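PDB 6NL1: mitochondrial edited mRNA stability factor 1 from Trypanosoma brucei, which probably processes the 5' ends of mitochondrial mRNAs as a Nudix-family enzyme and helps stabilise edited transcripts. Local coordinates for residues A[109-121]-A[189-201]. Residues are numbered along the deposited sequence; the frame is centred on the assembly and turned at random.
Sequences ALARKVSGPMREW and LMEAAIQQDPVYV. With SO4 (sulfate ion), chain C.
The linker that carries the chain from helix 180-193 of the four-stranded antiparallel sheet domain into strand 200-207 of the Nudix sheet is gripped by the loop between helices 108-111 and 120-129, through P198 against W121 and Y200 against E120. P198 CB lies over one face of the indole, 3.7 Å from the centroid of the W121 six-membered ring and 25° off its normal, a CH-pi contact; E120 CB covers the opposite face. The indole NE1 bonds to T244 O, and W243 meets the ring edge to face, which together should limit its rotation. The proline ring also reaches back to K113, its CG 3.8 Å from K113 O. With its chain extended beyond CG (chi2 180°), K113 passes CD over I194 CA and places NZ 3.3 Å from I194 O, a long hydrogen bond arriving from above the carbonyl plane. On the helix side, V114 CG1 packs 3.8 Å from M190 CG, next to W104. At the far end, Y200 OH donates to E120 OE2 at 2.5 Å, from above the carboxylate plane, while P117 CG sits 3.2 Å from Y200 OH. The bend at chi2 (90°) turns the E120 carboxylate back over the type I turn 116-119, where OE1 accepts from M118 N at 2.8 Å. Both carboxylate oxygens are thus engaged, one by the turn and one by the Nudix strand. Since the Y200 side chain neighbours V288 and R202, which bind GDP in the ligand-bound protein though none is present here, this short bond probably ties the edge of the nucleotide site to the other domain.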
ATOM      1  N   ALA A 109      -0.409 -16.089  -1.404  1.00 20.38           N
ATOM      2  CA  ALA A 109      -0.858 -15.859  -0.036  1.00 31.54           C
ATOM      3  C   ALA A 109       0.338 -15.563   0.872  1.00 27.89           C
ATOM      4  O   ALA A 109       0.253 -14.721   1.757  1.00 36.75           O
ATOM      5  CB  ALA A 109      -1.640 -17.067   0.478  1.00 27.65           C
ATOM      6  N   LEU A 110       1.457 -16.239   0.631  1.00 25.73           N
ATOM      7  CA  LEU A 110       2.665 -16.016   1.424  1.00 23.56           C
ATOM      8  C   LEU A 110       3.625 -15.024   0.758  1.00 32.32           C
ATOM      9  O   LEU A 110       4.183 -14.152   1.417  1.00 28.18           O
ATOM     10  CB  LEU A 110       3.369 -17.352   1.711  1.00 25.31           C
ATOM     11  CG  LEU A 110       2.498 -18.391   2.442  1.00 39.82           C
ATOM     12  CD1 LEU A 110       3.277 -19.652   2.781  1.00 32.52           C
ATOM     13  CD2 LEU A 110       1.885 -17.793   3.705  1.00 34.90           C
ATOM     14  N   ALA A 111       3.802 -15.148  -0.553  1.00 26.70           N
ATOM     15  CA  ALA A 111       4.778 -14.326  -1.267  1.00 25.65           C
ATOM     16  C   ALA A 111       4.482 -12.838  -1.132  1.00 35.40           C
ATOM     17  O   ALA A 111       5.402 -12.021  -1.055  1.00 24.46           O
ATOM     18  CB  ALA A 111       4.853 -14.720  -2.736  1.00 23.29           C
ATOM     19  N   ARG A 112       3.204 -12.474  -1.085  1.00 20.28           N
ATOM     20  CA  ARG A 112       2.875 -11.064  -0.973  1.00 25.60           C
ATOM     21  C   ARG A 112       3.380 -10.466   0.345  1.00 33.21           C
ATOM     22  O   ARG A 112       3.528  -9.255   0.457  1.00 37.95           O
ATOM     23  CB  ARG A 112       1.379 -10.834  -1.126  1.00 35.94           C
ATOM     24  CG  ARG A 112       0.577 -11.189   0.106  1.00 37.62           C
ATOM     25  CD  ARG A 112      -0.854 -10.742  -0.085  1.00 49.13           C
ATOM     26  NE  ARG A 112      -1.408 -11.351  -1.280  1.00 48.92           N
ATOM     27  CZ  ARG A 112      -2.322 -12.315  -1.264  1.00 67.28           C
ATOM     28  NH1 ARG A 112      -2.799 -12.751  -0.103  1.00 47.65           N
ATOM     29  NH2 ARG A 112      -2.761 -12.827  -2.411  1.00 40.37           N
ATOM     30  N   LYS A 113       3.660 -11.315   1.330  1.00 26.60           N
ATOM     31  CA  LYS A 113       4.098 -10.843   2.648  1.00 25.03           C
ATOM     32  C   LYS A 113       5.563 -10.434   2.689  1.00 27.64           C
ATOM     33  O   LYS A 113       5.999  -9.773   3.628  1.00 35.51           O
ATOM     34  CB  LYS A 113       3.814 -11.902   3.718  1.00 22.89           C
ATOM     35  CG  LYS A 113       2.306 -12.200   3.871  1.00 23.88           C
ATOM     36  CD  LYS A 113       2.051 -13.264   4.936  1.00 29.18           C
ATOM     37  CE  LYS A 113       0.559 -13.479   5.172  1.00 32.09           C
ATOM     38  NZ  LYS A 113       0.354 -14.501   6.242  1.00 44.12           N
ATOM     39  N   VAL A 114       6.321 -10.838   1.674  1.00 25.75           N
ATOM     40  CA  VAL A 114       7.737 -10.522   1.618  1.00 27.70           C
ATOM     41  C   VAL A 114       8.015  -9.579   0.461  1.00 31.49           C
ATOM     42  O   VAL A 114       9.165  -9.271   0.159  1.00 28.28           O
ATOM     43  CB  VAL A 114       8.606 -11.786   1.442  1.00 33.95           C
ATOM     44  CG1 VAL A 114       8.367 -12.748   2.593  1.00 32.43           C
ATOM     45  CG2 VAL A 114       8.321 -12.454   0.104  1.00 29.17           C
ATOM     46  N   SER A 115       6.964  -9.108  -0.194  1.00 28.42           N
ATOM     47  CA  SER A 115       7.165  -8.291  -1.384  1.00 25.26           C
ATOM     48  C   SER A 115       6.415  -6.980  -1.283  1.00 25.64           C
ATOM     49  O   SER A 115       7.004  -5.955  -0.948  1.00 25.82           O
ATOM     50  CB  SER A 115       6.742  -9.063  -2.635  1.00 22.15           C
ATOM     51  OG  SER A 115       5.456  -9.633  -2.450  1.00 32.16           O
ATOM     52  N   GLY A 116       5.113  -7.019  -1.568  1.00 26.37           N
ATOM     53  CA  GLY A 116       4.290  -5.829  -1.529  1.00 22.97           C
ATOM     54  C   GLY A 116       4.037  -5.256  -2.915  1.00 24.18           C
ATOM     55  O   GLY A 116       4.901  -5.335  -3.779  1.00 26.53           O
ATOM     56  N   PRO A 117       2.851  -4.659  -3.128  1.00 25.07           N
ATOM     57  CA  PRO A 117       2.517  -4.103  -4.448  1.00 27.70           C
ATOM     58  C   PRO A 117       3.602  -3.166  -4.971  1.00 28.11           C
ATOM     59  O   PRO A 117       3.924  -3.218  -6.155  1.00 23.77           O
ATOM     60  CB  PRO A 117       1.218  -3.323  -4.187  1.00 19.68           C
ATOM     61  CG  PRO A 117       0.622  -3.971  -2.980  1.00 19.79           C
ATOM     62  CD  PRO A 117       1.798  -4.398  -2.130  1.00 23.33           C
ATOM     63  N   MET A 118       4.150  -2.319  -4.105  1.00 23.66           N
ATOM     64  CA  MET A 118       5.233  -1.403  -4.494  1.00 26.73           C
ATOM     65  C   MET A 118       6.541  -1.792  -3.812  1.00 21.69           C
ATOM     66  O   MET A 118       7.371  -0.927  -3.517  1.00 24.39           O
ATOM     67  CB  MET A 118       4.897   0.057  -4.122  1.00 27.57           C
ATOM     68  CG  MET A 118       3.767   0.717  -4.932  1.00 34.66           C
ATOM     69  SD  MET A 118       4.080   0.646  -6.700  1.00 52.08           S
ATOM     70  CE  MET A 118       5.597   1.589  -6.891  1.00 48.06           C
ATOM     71  N   ARG A 119       6.714  -3.081  -3.530  1.00 20.97           N
ATOM     72  CA  ARG A 119       7.964  -3.571  -2.941  1.00 32.31           C
ATOM     73  C   ARG A 119       8.239  -2.961  -1.576  1.00 31.59           C
ATOM     74  O   ARG A 119       9.393  -2.805  -1.161  1.00 30.98           O
ATOM     75  CB  ARG A 119       9.146  -3.337  -3.899  1.00 21.22           C
ATOM     76  CG  ARG A 119       9.013  -4.169  -5.189  1.00 24.30           C
ATOM     77  CD  ARG A 119      10.233  -4.017  -6.116  1.00 28.35           C
ATOM     78  NE  ARG A 119      11.489  -4.460  -5.504  1.00 29.76           N
ATOM     79  CZ  ARG A 119      11.937  -5.717  -5.512  1.00 37.78           C
ATOM     80  NH1 ARG A 119      11.228  -6.691  -6.080  1.00 29.44           N
ATOM     81  NH2 ARG A 119      13.101  -6.002  -4.942  1.00 36.40           N
ATOM     82  N   GLU A 120       7.163  -2.618  -0.883  1.00 26.00           N
ATOM     83  CA  GLU A 120       7.241  -2.124   0.483  1.00 25.01           C
ATOM     84  C   GLU A 120       8.080  -3.041   1.375  1.00 34.56           C
ATOM     85  O   GLU A 120       8.921  -2.568   2.132  1.00 26.94           O
ATOM     86  CB  GLU A 120       5.828  -1.990   1.079  1.00 25.70           C
ATOM     87  CG  GLU A 120       5.020  -0.850   0.481  1.00 25.86           C
ATOM     88  CD  GLU A 120       4.201  -1.254  -0.743  1.00 29.19           C
ATOM     89  OE1 GLU A 120       4.434  -2.340  -1.337  1.00 26.38           O
ATOM     90  OE2 GLU A 120       3.312  -0.464  -1.109  1.00 27.58           O
ATOM     91  N   TRP A 121       7.838  -4.349   1.298  1.00 29.59           N
ATOM     92  CA  TRP A 121       8.536  -5.296   2.170  1.00 26.26           C
ATOM     93  C   TRP A 121       9.814  -5.860   1.552  1.00 25.64           C
ATOM     94  O   TRP A 121      10.788  -6.097   2.260  1.00 28.23           O
ATOM     95  CB  TRP A 121       7.577  -6.384   2.697  1.00 25.44           C
ATOM     96  CG  TRP A 121       6.515  -5.726   3.510  1.00 34.09           C
ATOM     97  CD1 TRP A 121       6.677  -5.125   4.722  1.00 26.86           C
ATOM     98  CD2 TRP A 121       5.151  -5.514   3.136  1.00 27.35           C
ATOM     99  NE1 TRP A 121       5.497  -4.570   5.140  1.00 29.46           N
ATOM    100  CE2 TRP A 121       4.540  -4.794   4.184  1.00 26.04           C
ATOM    101  CE3 TRP A 121       4.380  -5.880   2.024  1.00 29.23           C
ATOM    102  CZ2 TRP A 121       3.194  -4.424   4.153  1.00 22.12           C
ATOM    103  CZ3 TRP A 121       3.043  -5.513   1.995  1.00 29.79           C
ATOM    104  CH2 TRP A 121       2.464  -4.790   3.055  1.00 30.03           C
ATOM    105  N   LEU A 189      14.035 -13.525   8.406  1.00 35.68           N
ATOM    106  CA  LEU A 189      13.075 -12.430   8.408  1.00 35.69           C
ATOM    107  C   LEU A 189      11.787 -12.788   7.664  1.00 29.68           C
ATOM    108  O   LEU A 189      10.703 -12.337   8.027  1.00 39.35           O
ATOM    109  CB  LEU A 189      13.705 -11.165   7.817  1.00 28.23           C
ATOM    110  CG  LEU A 189      14.820 -10.567   8.678  1.00 43.27           C
ATOM    111  CD1 LEU A 189      15.598  -9.510   7.906  1.00 23.63           C
ATOM    112  CD2 LEU A 189      14.257  -9.982   9.973  1.00 28.29           C
ATOM    113  N   MET A 190      11.909 -13.586   6.612  1.00 28.69           N
ATOM    114  CA  MET A 190      10.748 -13.953   5.812  1.00 33.58           C
ATOM    115  C   MET A 190       9.846 -14.893   6.605  1.00 30.09           C
ATOM    116  O   MET A 190       8.617 -14.772   6.560  1.00 34.12           O
ATOM    117  CB  MET A 190      11.194 -14.593   4.493  1.00 28.60           C
ATOM    118  CG  MET A 190      11.907 -13.603   3.565  1.00 35.80           C
ATOM    119  SD  MET A 190      12.834 -14.400   2.245  1.00 41.07           S
ATOM    120  CE  MET A 190      11.512 -15.192   1.324  1.00 29.72           C
ATOM    121  N   GLU A 191      10.457 -15.816   7.348  1.00 31.94           N
ATOM    122  CA  GLU A 191       9.683 -16.731   8.182  1.00 38.58           C
ATOM    123  C   GLU A 191       8.895 -15.969   9.231  1.00 40.60           C
ATOM    124  O   GLU A 191       7.744 -16.299   9.499  1.00 46.57           O
ATOM    125  CB  GLU A 191      10.572 -17.795   8.816  1.00 34.93           C
ATOM    126  CG  GLU A 191      11.121 -18.774   7.801  1.00 38.84           C
ATOM    127  CD  GLU A 191      11.813 -19.954   8.436  1.00 60.36           C
ATOM    128  OE1 GLU A 191      11.842 -21.030   7.796  1.00 50.44           O
ATOM    129  OE2 GLU A 191      12.340 -19.808   9.562  1.00 62.43           O
ATOM    130  N   ALA A 192       9.495 -14.923   9.792  1.00 38.54           N
ATOM    131  CA  ALA A 192       8.781 -14.074  10.742  1.00 37.28           C
ATOM    132  C   ALA A 192       7.687 -13.292  10.032  1.00 51.94           C
ATOM    133  O   ALA A 192       6.583 -13.131  10.555  1.00 53.36           O
ATOM    134  CB  ALA A 192       9.739 -13.117  11.444  1.00 30.57           C
ATOM    135  N   ALA A 193       7.996 -12.807   8.835  1.00 36.29           N
ATOM    136  CA  ALA A 193       7.038 -12.002   8.092  1.00 31.73           C
ATOM    137  C   ALA A 193       5.781 -12.792   7.708  1.00 34.80           C
ATOM    138  O   ALA A 193       4.670 -12.276   7.810  1.00 31.04           O
ATOM    139  CB  ALA A 193       7.690 -11.392   6.853  1.00 31.61           C
ATOM    140  N   ILE A 194       5.949 -14.033   7.255  1.00 25.92           N
ATOM    141  CA  ILE A 194       4.784 -14.824   6.845  1.00 37.86           C
ATOM    142  C   ILE A 194       3.932 -15.262   8.033  1.00 50.47           C
ATOM    143  O   ILE A 194       2.859 -15.830   7.847  1.00 53.65           O
ATOM    144  CB  ILE A 194       5.146 -16.074   5.986  1.00 33.88           C
ATOM    145  CG1 ILE A 194       5.941 -17.093   6.800  1.00 39.44           C
ATOM    146  CG2 ILE A 194       5.899 -15.675   4.740  1.00 35.15           C
ATOM    147  CD1 ILE A 194       6.183 -18.401   6.058  1.00 39.03           C
ATOM    148  N   GLN A 195       4.420 -15.006   9.244  1.00 45.24           N
ATOM    149  CA  GLN A 195       3.647 -15.248  10.460  1.00 51.64           C
ATOM    150  C   GLN A 195       2.980 -13.960  10.909  1.00 43.52           C
ATOM    151  O   GLN A 195       1.932 -13.979  11.543  1.00 48.51           O
ATOM    152  CB  GLN A 195       4.533 -15.797  11.578  1.00 50.92           C
ATOM    153  CG  GLN A 195       4.958 -17.244  11.369  1.00 79.09           C
ATOM    154  CD  GLN A 195       5.949 -17.716  12.416  1.00105.29           C
ATOM    155  OE1 GLN A 195       7.116 -17.318  12.412  1.00101.63           O
ATOM    156  NE2 GLN A 195       5.487 -18.570  13.323  1.00109.10           N
ATOM    157  N   GLN A 196       3.606 -12.836  10.599  1.00 45.89           N
ATOM    158  CA  GLN A 196       2.948 -11.562  10.780  1.00 39.37           C
ATOM    159  C   GLN A 196       1.929 -11.467   9.655  1.00 49.45           C
ATOM    160  O   GLN A 196       1.820 -12.360   8.808  1.00 58.90           O
ATOM    161  CB  GLN A 196       3.955 -10.406  10.709  1.00 42.65           C
ATOM    162  CG  GLN A 196       5.016 -10.407  11.809  1.00 50.35           C
ATOM    163  CD  GLN A 196       6.175  -9.426  11.542  1.00 84.11           C
ATOM    164  OE1 GLN A 196       6.028  -8.436  10.816  1.00 54.93           O
ATOM    165  NE2 GLN A 196       7.333  -9.712  12.131  1.00 50.12           N
ATOM    166  N   ASP A 197       1.170 -10.392   9.650  1.00 38.37           N
ATOM    167  CA  ASP A 197       0.200 -10.152   8.596  1.00 38.58           C
ATOM    168  C   ASP A 197       0.450  -8.723   8.106  1.00 31.24           C
ATOM    169  O   ASP A 197      -0.293  -7.807   8.456  1.00 34.19           O
ATOM    170  CB  ASP A 197      -1.209 -10.317   9.189  1.00 43.73           C
ATOM    171  CG  ASP A 197      -2.329 -10.077   8.182  1.00 80.48           C
ATOM    172  OD1 ASP A 197      -2.248 -10.606   7.053  1.00 90.58           O
ATOM    173  OD2 ASP A 197      -3.306  -9.369   8.536  1.00 63.57           O
ATOM    174  N   PRO A 198       1.536  -8.515   7.337  1.00 35.80           N
ATOM    175  CA  PRO A 198       1.836  -7.156   6.865  1.00 34.47           C
ATOM    176  C   PRO A 198       0.679  -6.663   6.023  1.00 34.35           C
ATOM    177  O   PRO A 198       0.169  -7.414   5.191  1.00 30.37           O
ATOM    178  CB  PRO A 198       3.079  -7.344   5.975  1.00 34.66           C
ATOM    179  CG  PRO A 198       3.647  -8.662   6.367  1.00 45.73           C
ATOM    180  CD  PRO A 198       2.471  -9.506   6.783  1.00 44.05           C
ATOM    181  N   VAL A 199       0.254  -5.429   6.250  1.00 20.33           N
ATOM    182  CA  VAL A 199      -0.896  -4.884   5.543  1.00 24.32           C
ATOM    183  C   VAL A 199      -0.685  -3.404   5.272  1.00 22.47           C
ATOM    184  O   VAL A 199       0.211  -2.787   5.831  1.00 25.67           O
ATOM    185  CB  VAL A 199      -2.184  -5.027   6.393  1.00 25.64           C
ATOM    186  CG1 VAL A 199      -2.543  -6.506   6.605  1.00 19.59           C
ATOM    187  CG2 VAL A 199      -2.002  -4.312   7.735  1.00 19.52           C
ATOM    188  N   TYR A 200      -1.511  -2.850   4.397  1.00 26.54           N
ATOM    189  CA  TYR A 200      -1.656  -1.409   4.299  1.00 18.97           C
ATOM    190  C   TYR A 200      -2.518  -0.958   5.474  1.00 24.23           C
ATOM    191  O   TYR A 200      -3.367  -1.709   5.964  1.00 28.03           O
ATOM    192  CB  TYR A 200      -2.357  -1.039   2.991  1.00 18.91           C
ATOM    193  CG  TYR A 200      -1.477  -1.078   1.753  1.00 22.69           C
ATOM    194  CD1 TYR A 200      -2.027  -0.929   0.483  1.00 32.19           C
ATOM    195  CD2 TYR A 200      -0.097  -1.221   1.854  1.00 33.29           C
ATOM    196  CE1 TYR A 200      -1.235  -0.936  -0.657  1.00 25.47           C
ATOM    197  CE2 TYR A 200       0.714  -1.232   0.720  1.00 30.24           C
ATOM    198  CZ  TYR A 200       0.139  -1.086  -0.532  1.00 26.94           C
ATOM    199  OH  TYR A 200       0.923  -1.104  -1.662  1.00 28.29           O
ATOM    200  N   VAL A 201      -2.303   0.266   5.930  1.00 25.65           N
ATOM    201  CA  VAL A 201      -3.131   0.835   6.980  1.00 20.10           C
ATOM    202  C   VAL A 201      -3.645   2.191   6.547  1.00 28.20           C
ATOM    203  O   VAL A 201      -2.961   2.926   5.827  1.00 24.52           O
ATOM    204  CB  VAL A 201      -2.364   0.989   8.327  1.00 25.65           C
ATOM    205  CG1 VAL A 201      -2.022  -0.375   8.884  1.00 16.11           C
ATOM    206  CG2 VAL A 201      -1.096   1.877   8.161  1.00 15.83           C
TER
HETATM  207  S   SO4 C 402      14.378  -2.552  -3.947  1.00 94.36           S
HETATM  208  O1  SO4 C 402      15.286  -2.377  -5.081  1.00110.04           O
HETATM  209  O2  SO4 C 402      14.813  -1.685  -2.854  1.00 89.46           O
HETATM  210  O3  SO4 C 402      13.015  -2.188  -4.338  1.00 89.44           O
HETATM  211  O4  SO4 C 402      14.403  -3.950  -3.515  1.00 80.50           O
HETATM  212  O   HOH W   1       1.201  -8.725   2.772  1.00 47.12           O